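Local coordinates for protein superoxide dismutase [Fe] (Methanothermobacter thermautotrophicus, PDB 1MA1) that disposes of toxic superoxide radicals by dismutating them, at an iron centre in each subunit of a homotetramer, to hydrogen peroxide and dioxygen, at residues 39-44 with 72-77; 86-91 with 189-194; 121-126 with 144-149; 130-135 with 163-168. All coordinates share one frame; numbering follows the deposited sequence.

Interaction 1. Residues 39-44 with 72-77; sequences QAYVDG and SFHVGG
The alpha-hairpin domain of the iron/manganese superoxide dismutases is built on two long helices, 27-57 and 64-86, and here they pack through an aromatic cluster of Y41, F73 and H74. The short segments run roughly antiparallel, at 136°, and approach to 8.0 Å between axes, a closeness consistent with a glycine on each helix at the contact. G77 CA lies over one face of the phenol ring, 3.9 Å from Y41 CG; a side chain on G77 would run into that ring. G44 does the same for the imidazole, its CA sitting over the ring's centre while F73 CD2 lies over the opposite face, nearer the rim. The flat histidine is thus held between a glycine and its own neighbour in the chain. An alanine in place of H74 is likely to open a gap between G44 and F73 and to take away the imidazole edge that meets Y41 CD1. The edge of Y41 is turned to the face of F73 in an offset edge-to-face pair, planes at 86°, with Y41 CE1 4.0 Å from F73 CE2. A chi1 of -55°, CG anti to the carbonyl carbon, lays the phenol along helix 64-86. Its nearest side-chain atom is about 5 Å from the iron, beside the ligands H81 and H171, as expected of the second-shell tyrosine of this family, while H152 meets its ring edge-to-face. Where tyrosine and histidine meet, rim faces rim: Y41 CD1 is 3.5 Å from H74 CD2.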
loop_
_atom_site.group_PDB
_atom_site.type_symbol
_atom_site.label_atom_id
_atom_site.label_comp_id
_atom_site.label_asym_id
_atom_site.label_seq_id
_atom_site.Cartn_x
_atom_site.Cartn_y
_atom_site.Cartn_z
ATOM N N GLN A 39 -2.605 -17.599 -15.406
ATOM C CA GLN A 39 -3.973 -17.755 -15.915
ATOM C C GLN A 39 -4.978 -16.976 -15.058
ATOM O O GLN A 39 -5.894 -16.348 -15.576
ATOM C CB GLN A 39 -4.353 -19.225 -15.933
ATOM C CG GLN A 39 -5.716 -19.477 -16.490
ATOM C CD GLN A 39 -5.815 -19.139 -17.963
ATOM O OE1 GLN A 39 -5.108 -19.696 -18.788
ATOM N NE2 GLN A 39 -6.719 -18.216 -18.297
ATOM N N ALA A 40 -4.782 -17.006 -13.747
ATOM C CA ALA A 40 -5.696 -16.329 -12.840
ATOM C C ALA A 40 -5.735 -14.808 -13.100
ATOM O O ALA A 40 -6.792 -14.163 -12.956
ATOM C CB ALA A 40 -5.304 -16.622 -11.377
ATOM N N TYR A 41 -4.594 -14.240 -13.496
ATOM C CA TYR A 41 -4.554 -12.811 -13.803
ATOM C C TYR A 41 -5.222 -12.482 -15.135
ATOM O O TYR A 41 -5.927 -11.484 -15.230
ATOM C CB TYR A 41 -3.110 -12.275 -13.778
ATOM C CG TYR A 41 -2.435 -12.566 -12.465
ATOM C CD1 TYR A 41 -3.073 -12.275 -11.260
ATOM C CD2 TYR A 41 -1.223 -13.250 -12.414
ATOM C CE1 TYR A 41 -2.532 -12.673 -10.052
ATOM C CE2 TYR A 41 -0.680 -13.658 -11.199
ATOM C CZ TYR A 41 -1.343 -13.373 -10.025
ATOM O OH TYR A 41 -0.865 -13.827 -8.819
ATOM N N VAL A 42 -5.015 -13.322 -16.146
ATOM C CA VAL A 42 -5.818 -13.261 -17.353
ATOM C C VAL A 42 -7.303 -13.234 -17.042
ATOM O O VAL A 42 -8.010 -12.333 -17.497
ATOM C CB VAL A 42 -5.566 -14.457 -18.250
ATOM C CG1 VAL A 42 -6.573 -14.450 -19.410
ATOM C CG2 VAL A 42 -4.107 -14.440 -18.714
ATOM N N ASP A 43 -7.781 -14.204 -16.266
ATOM C CA ASP A 43 -9.206 -14.279 -15.982
ATOM C C ASP A 43 -9.669 -13.121 -15.113
ATOM O O ASP A 43 -10.768 -12.585 -15.311
ATOM C CB ASP A 43 -9.556 -15.590 -15.291
ATOM C CG ASP A 43 -9.090 -16.782 -16.065
ATOM O OD1 ASP A 43 -9.124 -16.752 -17.325
ATOM O OD2 ASP A 43 -8.696 -17.750 -15.401
ATOM N N GLY A 44 -8.829 -12.734 -14.152
ATOM C CA GLY A 44 -9.146 -11.596 -13.299
ATOM C C GLY A 44 -9.392 -10.359 -14.135
ATOM O O GLY A 44 -10.440 -9.713 -14.033
ATOM N N SER A 72 -5.642 -2.826 -11.841
ATOM C CA SER A 72 -4.207 -2.582 -11.877
ATOM C C SER A 72 -3.477 -3.819 -11.346
ATOM O O SER A 72 -2.367 -4.141 -11.788
ATOM C CB SER A 72 -3.846 -1.340 -11.040
ATOM O OG SER A 72 -4.095 -1.556 -9.662
ATOM N N PHE A 73 -4.111 -4.511 -10.398
ATOM C CA PHE A 73 -3.549 -5.720 -9.812
ATOM C C PHE A 73 -3.402 -6.820 -10.865
ATOM O O PHE A 73 -2.325 -7.377 -11.036
ATOM C CB PHE A 73 -4.447 -6.207 -8.678
ATOM C CG PHE A 73 -4.028 -7.527 -8.097
ATOM C CD1 PHE A 73 -2.876 -7.625 -7.340
ATOM C CD2 PHE A 73 -4.772 -8.684 -8.342
ATOM C CE1 PHE A 73 -2.459 -8.843 -6.836
ATOM C CE2 PHE A 73 -4.361 -9.919 -7.835
ATOM C CZ PHE A 73 -3.197 -9.992 -7.081
ATOM N N HIS A 74 -4.483 -7.128 -11.571
ATOM C CA HIS A 74 -4.498 -8.251 -12.494
ATOM C C HIS A 74 -3.756 -7.984 -13.769
ATOM O O HIS A 74 -3.100 -8.871 -14.301
ATOM C CB HIS A 74 -5.932 -8.655 -12.835
ATOM C CG HIS A 74 -6.565 -9.504 -11.791
ATOM N ND1 HIS A 74 -7.781 -9.201 -11.224
ATOM C CD2 HIS A 74 -6.121 -10.624 -11.172
ATOM C CE1 HIS A 74 -8.061 -10.094 -10.293
ATOM N NE2 HIS A 74 -7.070 -10.967 -10.244
ATOM N N VAL A 75 -3.873 -6.770 -14.281
ATOM C CA VAL A 75 -3.193 -6.437 -15.527
ATOM C C VAL A 75 -1.685 -6.344 -15.268
ATOM O O VAL A 75 -0.864 -6.786 -16.092
ATOM C CB VAL A 75 -3.719 -5.113 -16.117
ATOM C CG1 VAL A 75 -2.876 -4.700 -17.298
ATOM C CG2 VAL A 75 -5.183 -5.282 -16.543
ATOM N N GLY A 76 -1.340 -5.804 -14.097
ATOM C CA GLY A 76 0.023 -5.881 -13.612
ATOM C C GLY A 76 0.550 -7.298 -13.492
ATOM O O GLY A 76 1.650 -7.604 -13.974
ATOM N N GLY A 77 -0.235 -8.160 -12.853
ATOM C CA GLY A 77 0.034 -9.580 -12.898
ATOM C C GLY A 77 0.264 -10.110 -14.299
ATOM O O GLY A 77 1.277 -10.760 -14.561
#

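Interaction 2. Residues 86-91 with 189-194; sequences GNMGPA and WNIVNW
N87 and N193, M88 and I191 meet mainly through backbone. N193 N donates to N87 O at 3.0 Å, almost straight, the donor standing well above the carbonyl plane rather than on a lone pair. G89 N gives its hydrogen to I191 O at 2.9 Å, this time in the carbonyl plane. These two bonds flank M88 and V192, whose CA atoms are 4.6 Å apart. Beside them the side chains of M88 and I191 run the same way, M88 SD 3.7 Å from I191 CD1, an apolar pair suited to a buried place. Further along, A91 CB touches I191 CG2 at 4.1 Å; the small alanine is consistent with the close approach of A91 CA to N190 O here.

The next shell fixes both loops. N87, first residue past helix 64-86, turns its OD1 to R200 and to V165 N, so its amide links the loop to the sheet. N193 stands at the N-cap of helix 194-202, its OD1 accepting from E196 N, a role for which asparagine is well fitted. V192 points away from the other loop and lays CG1 over the face of W194. The whole is an isolated beta bridge between two irregular loops, joining the end of the alpha-hairpin domain to the C-terminal domain.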
loop_
_atom_site.group_PDB
_atom_site.type_symbol
_atom_site.label_atom_id
_atom_site.label_comp_id
_atom_site.label_asym_id
_atom_site.label_seq_id
_atom_site.Cartn_x
_atom_site.Cartn_y
_atom_site.Cartn_z
ATOM N N GLY A 86 9.665 -14.098 -20.723
ATOM C CA GLY A 86 10.418 -13.683 -21.884
ATOM C C GLY A 86 11.892 -13.435 -21.606
ATOM O O GLY A 86 12.715 -13.579 -22.524
ATOM N N ASN A 87 12.241 -13.052 -20.374
ATOM C CA ASN A 87 13.642 -12.848 -20.062
ATOM C C ASN A 87 14.227 -13.996 -19.251
ATOM O O ASN A 87 15.162 -13.815 -18.461
ATOM C CB ASN A 87 13.885 -11.463 -19.394
ATOM C CG ASN A 87 13.150 -11.258 -18.047
ATOM O OD1 ASN A 87 12.576 -10.182 -17.819
ATOM N ND2 ASN A 87 13.203 -12.250 -17.148
ATOM N N MET A 88 13.680 -15.195 -19.481
ATOM C CA MET A 88 14.375 -16.441 -19.144
ATOM C C MET A 88 14.511 -17.359 -20.354
ATOM O O MET A 88 13.799 -17.212 -21.343
ATOM C CB MET A 88 13.640 -17.195 -18.027
ATOM C CG MET A 88 13.508 -16.432 -16.716
ATOM S SD MET A 88 12.787 -17.427 -15.363
ATOM C CE MET A 88 11.073 -17.363 -15.765
ATOM N N GLY A 89 15.433 -18.309 -20.265
ATOM C CA GLY A 89 15.485 -19.395 -21.212
ATOM C C GLY A 89 16.402 -20.509 -20.731
ATOM O O GLY A 89 16.950 -20.437 -19.631
ATOM N N PRO A 90 16.588 -21.565 -21.539
ATOM C CA PRO A 90 17.479 -22.691 -21.238
ATOM C C PRO A 90 18.857 -22.230 -20.750
ATOM O O PRO A 90 19.460 -21.315 -21.318
ATOM C CB PRO A 90 17.571 -23.414 -22.581
ATOM C CG PRO A 90 16.272 -23.155 -23.195
ATOM C CD PRO A 90 16.048 -21.694 -22.903
ATOM N N ALA A 91 19.362 -22.879 -19.707
ATOM C CA ALA A 91 20.603 -22.441 -19.069
ATOM C C ALA A 91 21.797 -22.457 -20.029
ATOM O O ALA A 91 22.709 -21.632 -19.931
ATOM C CB ALA A 91 20.897 -23.309 -17.866
ATOM N N TRP A 189 19.931 -16.434 -12.051
ATOM C CA TRP A 189 20.969 -15.835 -12.883
ATOM C C TRP A 189 21.551 -16.828 -13.884
ATOM O O TRP A 189 22.241 -16.437 -14.828
ATOM C CB TRP A 189 22.088 -15.257 -12.011
ATOM C CG TRP A 189 21.609 -14.156 -11.131
ATOM C CD1 TRP A 189 21.375 -14.218 -9.788
ATOM C CD2 TRP A 189 21.251 -12.829 -11.540
ATOM N NE1 TRP A 189 20.897 -13.004 -9.331
ATOM C CE2 TRP A 189 20.809 -12.137 -10.386
ATOM C CE3 TRP A 189 21.255 -12.160 -12.769
ATOM C CZ2 TRP A 189 20.378 -10.812 -10.426
ATOM C CZ3 TRP A 189 20.822 -10.834 -12.807
ATOM C CH2 TRP A 189 20.392 -10.179 -11.638
ATOM N N ASN A 190 21.254 -18.109 -13.685
ATOM C CA ASN A 190 21.640 -19.133 -14.645
ATOM C C ASN A 190 20.755 -19.149 -15.882
ATOM O O ASN A 190 21.142 -19.696 -16.908
ATOM C CB ASN A 190 21.600 -20.510 -13.998
ATOM C CG ASN A 190 22.649 -20.677 -12.931
ATOM O OD1 ASN A 190 23.831 -20.665 -13.234
ATOM N ND2 ASN A 190 22.227 -20.831 -11.678
ATOM N N ILE A 191 19.570 -18.559 -15.787
ATOM C CA ILE A 191 18.611 -18.668 -16.871
ATOM C C ILE A 191 18.095 -17.324 -17.386
ATOM O O ILE A 191 17.171 -17.289 -18.194
ATOM C CB ILE A 191 17.426 -19.550 -16.447
ATOM C CG1 ILE A 191 16.899 -19.109 -15.065
ATOM C CG2 ILE A 191 17.874 -20.993 -16.407
ATOM C CD1 ILE A 191 15.593 -19.751 -14.653
ATOM N N VAL A 192 18.692 -16.223 -16.931
ATOM C CA VAL A 192 18.389 -14.917 -17.510
ATOM C C VAL A 192 18.700 -14.912 -19.007
ATOM O O VAL A 192 19.798 -15.269 -19.425
ATOM C CB VAL A 192 19.220 -13.776 -16.844
ATOM C CG1 VAL A 192 18.688 -12.399 -17.273
ATOM C CG2 VAL A 192 19.162 -13.916 -15.355
ATOM N N ASN A 193 17.732 -14.489 -19.811
ATOM C CA ASN A 193 17.952 -14.291 -21.239
ATOM C C ASN A 193 18.392 -12.850 -21.534
ATOM O O ASN A 193 17.564 -11.964 -21.771
ATOM C CB ASN A 193 16.668 -14.607 -22.011
ATOM C CG ASN A 193 16.870 -14.603 -23.521
ATOM O OD1 ASN A 193 17.806 -13.997 -24.033
ATOM N ND2 ASN A 193 15.973 -15.264 -24.238
ATOM N N TRP A 194 19.701 -12.616 -21.531
ATOM C CA TRP A 194 20.208 -11.266 -21.751
ATOM C C TRP A 194 19.951 -10.753 -23.172
ATOM O O TRP A 194 19.839 -9.545 -23.385
ATOM C CB TRP A 194 21.706 -11.192 -21.421
ATOM C CG TRP A 194 21.986 -11.302 -19.954
ATOM C CD1 TRP A 194 22.673 -12.303 -19.315
ATOM C CD2 TRP A 194 21.533 -10.411 -18.925
ATOM N NE1 TRP A 194 22.664 -12.093 -17.961
ATOM C CE2 TRP A 194 21.975 -10.942 -17.689
ATOM C CE3 TRP A 194 20.795 -9.218 -18.926
ATOM C CZ2 TRP A 194 21.696 -10.321 -16.460
ATOM C CZ3 TRP A 194 20.514 -8.599 -17.703
ATOM C CH2 TRP A 194 20.968 -9.158 -16.488
#

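Interaction 3. Residues 121-126 with 144-149; sequences SQAAIS and LFIMQV
Q148 NE2 is gripped by two oxygens at the end of helix 113-125. The stronger bond goes to A123 O, 2.9 Å away and with an angle of 161° at the hydrogen; the amide comes in the carbonyl plane, on a lone pair, and keeps the acceptor close to its own plane. The second, to S126 OG at 3.1 Å, is bent and weak. That hydroxyl in turn donates to Q122 O at 2.6 Å, where it and S126 N arrive from opposite faces of the carbonyl plane. The polar chain therefore runs from glutamine to serine to helix carbonyl. Serine suits the spot because one short side chain can accept from the strand and donate back to the last helical turn.

The arrangement is a helix laid along an antiparallel sheet in the alpha/beta C-terminal domain of the family: the axes of helix 121-125 and strand 144-149 run 8° from parallel and approach to 8.5 Å. Glutamine has the length to cross that distance. Its CG is anti to the backbone N (chi1 -174°) and the chain stays extended beyond, which carries the amide from the edge strand to the helix end. A leucine in its place would probably leave A123 O and S126 OG without their strand-borne donor. Two residues earlier on the same face, I146 CG2 meets A123 CB at 3.9 Å; the small alanine admits the branched side chain near the helix backbone. I64 and K65 of a second subunit pack on A123 and Q148 respectively.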
loop_
_atom_site.group_PDB
_atom_site.type_symbol
_atom_site.label_atom_id
_atom_site.label_comp_id
_atom_site.label_asym_id
_atom_site.label_seq_id
_atom_site.Cartn_x
_atom_site.Cartn_y
_atom_site.Cartn_z
ATOM N N SER A 121 19.572 -8.519 -6.678
ATOM C CA SER A 121 19.294 -9.663 -5.831
ATOM C C SER A 121 18.737 -9.271 -4.467
ATOM O O SER A 121 17.819 -9.926 -3.958
ATOM C CB SER A 121 20.559 -10.507 -5.664
ATOM O OG SER A 121 20.900 -11.168 -6.880
ATOM N N GLN A 122 19.275 -8.203 -3.880
ATOM C CA GLN A 122 18.725 -7.693 -2.636
ATOM C C GLN A 122 17.306 -7.191 -2.835
ATOM O O GLN A 122 16.446 -7.342 -1.949
ATOM C CB GLN A 122 19.568 -6.545 -2.106
ATOM C CG GLN A 122 20.994 -6.870 -1.730
ATOM C CD GLN A 122 21.660 -5.699 -1.012
ATOM O OE1 GLN A 122 22.871 -5.516 -1.108
ATOM N NE2 GLN A 122 20.868 -4.901 -0.278
ATOM N N ALA A 123 17.071 -6.581 -3.990
ATOM C CA ALA A 123 15.744 -6.061 -4.320
ATOM C C ALA A 123 14.746 -7.191 -4.358
ATOM O O ALA A 123 13.628 -7.034 -3.884
ATOM C CB ALA A 123 15.784 -5.351 -5.639
ATOM N N ALA A 124 15.160 -8.338 -4.894
ATOM C CA ALA A 124 14.284 -9.510 -4.939
ATOM C C ALA A 124 14.117 -10.131 -3.557
ATOM O O ALA A 124 13.002 -10.377 -3.093
ATOM C CB ALA A 124 14.842 -10.536 -5.911
ATOM N N ILE A 125 15.238 -10.380 -2.888
ATOM C CA ILE A 125 15.204 -11.133 -1.643
ATOM C C ILE A 125 14.420 -10.386 -0.585
ATOM O O ILE A 125 13.621 -10.974 0.156
ATOM C CB ILE A 125 16.643 -11.427 -1.137
ATOM C CG1 ILE A 125 17.402 -12.237 -2.202
ATOM C CG2 ILE A 125 16.585 -12.213 0.157
ATOM C CD1 ILE A 125 18.787 -12.663 -1.822
ATOM N N SER A 126 14.644 -9.079 -0.510
ATOM C CA SER A 126 14.154 -8.303 0.634
ATOM C C SER A 126 12.700 -7.858 0.517
ATOM O O SER A 126 12.182 -7.250 1.442
ATOM C CB SER A 126 15.021 -7.072 0.841
ATOM O OG SER A 126 14.875 -6.196 -0.251
ATOM N N LEU A 144 19.860 3.635 -15.544
ATOM C CA LEU A 144 19.118 2.442 -15.161
ATOM C C LEU A 144 18.646 2.562 -13.724
ATOM O O LEU A 144 19.418 2.930 -12.843
ATOM C CB LEU A 144 19.985 1.185 -15.309
ATOM C CG LEU A 144 20.409 0.800 -16.740
ATOM C CD1 LEU A 144 21.477 -0.285 -16.675
ATOM C CD2 LEU A 144 19.176 0.352 -17.575
ATOM N N PHE A 145 17.371 2.263 -13.495
ATOM C CA PHE A 145 16.788 2.190 -12.152
ATOM C C PHE A 145 16.355 0.758 -11.866
ATOM O O PHE A 145 15.902 0.043 -12.756
ATOM C CB PHE A 145 15.547 3.088 -12.035
ATOM C CG PHE A 145 15.841 4.564 -11.998
ATOM C CD1 PHE A 145 14.810 5.486 -12.140
ATOM C CD2 PHE A 145 17.136 5.034 -11.801
ATOM C CE1 PHE A 145 15.059 6.856 -12.090
ATOM C CE2 PHE A 145 17.403 6.417 -11.745
ATOM C CZ PHE A 145 16.363 7.325 -11.890
ATOM N N ILE A 146 16.469 0.349 -10.613
ATOM C CA ILE A 146 15.750 -0.831 -10.152
ATOM C C ILE A 146 14.499 -0.398 -9.376
ATOM O O ILE A 146 14.546 0.537 -8.575
ATOM C CB ILE A 146 16.667 -1.704 -9.254
ATOM C CG1 ILE A 146 17.939 -2.072 -10.030
ATOM C CG2 ILE A 146 15.918 -2.958 -8.776
ATOM C CD1 ILE A 146 18.909 -2.961 -9.251
ATOM N N MET A 147 13.372 -1.055 -9.612
ATOM C CA MET A 147 12.258 -0.895 -8.677
ATOM C C MET A 147 11.833 -2.189 -8.004
ATOM O O MET A 147 11.935 -3.272 -8.587
ATOM C CB MET A 147 11.039 -0.200 -9.347
ATOM C CG MET A 147 10.879 -0.392 -10.846
ATOM S SD MET A 147 9.445 0.473 -11.620
ATOM C CE MET A 147 10.100 1.972 -11.750
ATOM N N GLN A 148 11.384 -2.078 -6.759
ATOM C CA GLN A 148 10.902 -3.249 -6.037
ATOM C C GLN A 148 9.398 -3.176 -5.965
ATOM O O GLN A 148 8.864 -2.389 -5.208
ATOM C CB GLN A 148 11.477 -3.286 -4.629
ATOM C CG GLN A 148 11.144 -4.543 -3.886
ATOM C CD GLN A 148 11.471 -4.441 -2.428
ATOM O OE1 GLN A 148 10.762 -3.771 -1.664
ATOM N NE2 GLN A 148 12.561 -5.095 -2.021
ATOM N N VAL A 149 8.720 -3.987 -6.769
ATOM C CA VAL A 149 7.275 -3.947 -6.862
ATOM C C VAL A 149 6.668 -4.900 -5.848
ATOM O O VAL A 149 7.004 -6.076 -5.843
ATOM C CB VAL A 149 6.805 -4.390 -8.226
ATOM C CG1 VAL A 149 5.268 -4.346 -8.263
ATOM C CG2 VAL A 149 7.465 -3.515 -9.303
#

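Interaction 4. Residues 130-135 with 163-168; sequences SGWAVL and LLVLDV. With FE (Fe (III) ion), chain G.
The iron site takes one of its ligands, D167, from the edge strand 164-167, whose neighbour 131-138 supplies W132 to lie against it. D167 OD2 binds the iron at 1.9 Å, water 1 sits at the same distance, and H33, H81 and H171 complete the sphere. The indole is stacked on the carboxylate, their planes 14° apart, with OD1 over the ring; D167 CB makes a CH-pi contact to the six-membered ring, 3.7 Å from its centroid. The broad ring also reaches V165, whose CG1 is 3.4 Å from W132 CE3.

Beneath this the strands pair antiparallel. A133 and L166 form a hydrogen-bonded pair, A133 N to L166 O and L166 N to A133 O, while W132 with D167 and V134 with V165 are non-hydrogen-bonded pairs whose four side chains share one face of the sheet. A133, L135, L164 and L166 fill the other, apolar face, where F120 of helix 113-125 packs. At one end L163 and L164 both face L135 in a classic beta bulge, L163 N donating to L135 O at 3.0 Å. At the other, V168 N reaches G131 O at 2.9 Å; the backbone angles of G131 would jam any side chain against the preceding carbonyl.

D167 extends its carboxylate to the metal because chi1 (-171°) swings CG opposite N. OD1, 3.7 Å from the iron, accepts instead from W169 N, and W132 NE1 is tied to H152: the aspartate is a monodentate ligand whose rotation is probably restricted by the metal, a backbone N-H and a stacked indole.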
loop_
_atom_site.group_PDB
_atom_site.type_symbol
_atom_site.label_atom_id
_atom_site.label_comp_id
_atom_site.label_asym_id
_atom_site.label_seq_id
_atom_site.Cartn_x
_atom_site.Cartn_y
_atom_site.Cartn_z
ATOM N N SER A 130 4.677 -10.788 -1.355
ATOM C CA SER A 130 4.613 -10.945 -2.812
ATOM C C SER A 130 5.223 -9.742 -3.513
ATOM O O SER A 130 4.945 -8.600 -3.148
ATOM C CB SER A 130 3.163 -11.068 -3.265
ATOM O OG SER A 130 2.442 -11.948 -2.437
ATOM N N GLY A 131 6.039 -9.982 -4.532
ATOM C CA GLY A 131 6.452 -8.882 -5.379
ATOM C C GLY A 131 7.527 -9.258 -6.371
ATOM O O GLY A 131 7.765 -10.437 -6.621
ATOM N N TRP A 132 8.180 -8.245 -6.934
ATOM C CA TRP A 132 9.102 -8.410 -8.055
ATOM C C TRP A 132 10.305 -7.491 -7.850
ATOM O O TRP A 132 10.188 -6.435 -7.227
ATOM C CB TRP A 132 8.434 -8.039 -9.378
ATOM C CG TRP A 132 7.154 -8.743 -9.653
ATOM C CD1 TRP A 132 5.943 -8.534 -9.044
ATOM C CD2 TRP A 132 6.941 -9.753 -10.634
ATOM N NE1 TRP A 132 4.991 -9.355 -9.592
ATOM C CE2 TRP A 132 5.578 -10.120 -10.570
ATOM C CE3 TRP A 132 7.768 -10.386 -11.567
ATOM C CZ2 TRP A 132 5.021 -11.100 -11.407
ATOM C CZ3 TRP A 132 7.216 -11.358 -12.398
ATOM C CH2 TRP A 132 5.854 -11.707 -12.309
ATOM N N ALA A 133 11.450 -7.884 -8.395
ATOM C CA ALA A 133 12.468 -6.920 -8.794
ATOM C C ALA A 133 12.420 -6.675 -10.295
ATOM O O ALA A 133 12.328 -7.614 -11.088
ATOM C CB ALA A 133 13.847 -7.409 -8.398
ATOM N N VAL A 134 12.483 -5.402 -10.673
ATOM C CA VAL A 134 12.344 -4.985 -12.065
ATOM C C VAL A 134 13.416 -3.973 -12.426
ATOM O O VAL A 134 13.591 -2.981 -11.724
ATOM C CB VAL A 134 10.960 -4.341 -12.310
ATOM C CG1 VAL A 134 10.833 -3.931 -13.757
ATOM C CG2 VAL A 134 9.838 -5.326 -11.936
ATOM N N LEU A 135 14.124 -4.207 -13.529
ATOM C CA LEU A 135 15.043 -3.201 -14.058
ATOM C C LEU A 135 14.321 -2.308 -15.052
ATOM O O LEU A 135 13.523 -2.786 -15.854
ATOM C CB LEU A 135 16.218 -3.868 -14.750
ATOM C CG LEU A 135 17.283 -2.907 -15.287
ATOM C CD1 LEU A 135 17.863 -2.142 -14.116
ATOM C CD2 LEU A 135 18.392 -3.680 -16.016
ATOM N N LEU A 163 12.605 -3.710 -18.511
ATOM C CA LEU A 163 13.753 -4.343 -19.151
ATOM C C LEU A 163 13.963 -5.780 -18.678
ATOM O O LEU A 163 14.112 -6.701 -19.488
ATOM C CB LEU A 163 15.017 -3.530 -18.877
ATOM C CG LEU A 163 15.014 -2.130 -19.470
ATOM C CD1 LEU A 163 16.298 -1.408 -19.134
ATOM C CD2 LEU A 163 14.812 -2.247 -20.974
ATOM N N LEU A 164 13.975 -5.957 -17.360
ATOM C CA LEU A 164 14.285 -7.236 -16.734
ATOM C C LEU A 164 13.344 -7.410 -15.550
ATOM O O LEU A 164 13.075 -6.450 -14.820
ATOM C CB LEU A 164 15.719 -7.226 -16.207
ATOM C CG LEU A 164 16.508 -8.534 -16.146
ATOM C CD1 LEU A 164 17.462 -8.432 -14.965
ATOM C CD2 LEU A 164 15.604 -9.730 -15.990
ATOM N N VAL A 165 12.870 -8.629 -15.335
ATOM C CA VAL A 165 11.865 -8.871 -14.320
ATOM C C VAL A 165 12.146 -10.189 -13.598
ATOM O O VAL A 165 12.484 -11.194 -14.223
ATOM C CB VAL A 165 10.451 -8.888 -14.985
ATOM C CG1 VAL A 165 9.595 -9.971 -14.401
ATOM C CG2 VAL A 165 9.771 -7.542 -14.796
ATOM N N LEU A 166 12.010 -10.188 -12.282
ATOM C CA LEU A 166 12.181 -11.407 -11.502
ATOM C C LEU A 166 11.034 -11.615 -10.494
ATOM O O LEU A 166 10.910 -10.860 -9.528
ATOM C CB LEU A 166 13.526 -11.342 -10.762
ATOM C CG LEU A 166 13.777 -12.430 -9.733
ATOM C CD1 LEU A 166 13.591 -13.795 -10.383
ATOM C CD2 LEU A 166 15.166 -12.253 -9.147
ATOM N N ASP A 167 10.196 -12.629 -10.724
ATOM C CA ASP A 167 9.056 -12.877 -9.845
ATOM C C ASP A 167 9.591 -13.399 -8.517
ATOM O O ASP A 167 10.466 -14.262 -8.482
ATOM C CB ASP A 167 8.073 -13.884 -10.483
ATOM C CG ASP A 167 6.756 -14.010 -9.703
ATOM O OD1 ASP A 167 6.658 -13.364 -8.646
ATOM O OD2 ASP A 167 5.819 -14.757 -10.122
ATOM N N VAL A 168 9.060 -12.880 -7.421
ATOM C CA VAL A 168 9.499 -13.339 -6.128
ATOM C C VAL A 168 8.304 -13.520 -5.179
ATOM O O VAL A 168 8.471 -13.724 -3.965
ATOM C CB VAL A 168 10.560 -12.338 -5.582
ATOM C CG1 VAL A 168 9.904 -11.229 -4.747
ATOM C CG2 VAL A 168 11.634 -13.090 -4.837
HETATM FE FE FE G . 3.972 -15.270 -10.284
HETATM O O HOH W 1 3.247 -13.680 -9.500
#

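In the fold
From the N terminus, interaction 1 comes first, closing the alpha-hairpin between helices 27-57 and 64-86; it is in series with the others and lies beside the iron site. Interaction 2 opens where helix 64-86 ends and closes just before helix 194-202, a long loop that encloses both remaining contacts. Within it, interactions 3 and 4 cross: their segments alternate along the chain, and strand 131-138 is the middle strand, shared between 143-150 and 164-167. Interaction 2 also touches both, N87 bonding to V165 of the sheet and W189 to S121 of the helix. Hairpin and C-terminal domain meet at the metal through H33 and H81 of the one, D167 and H171 of the other.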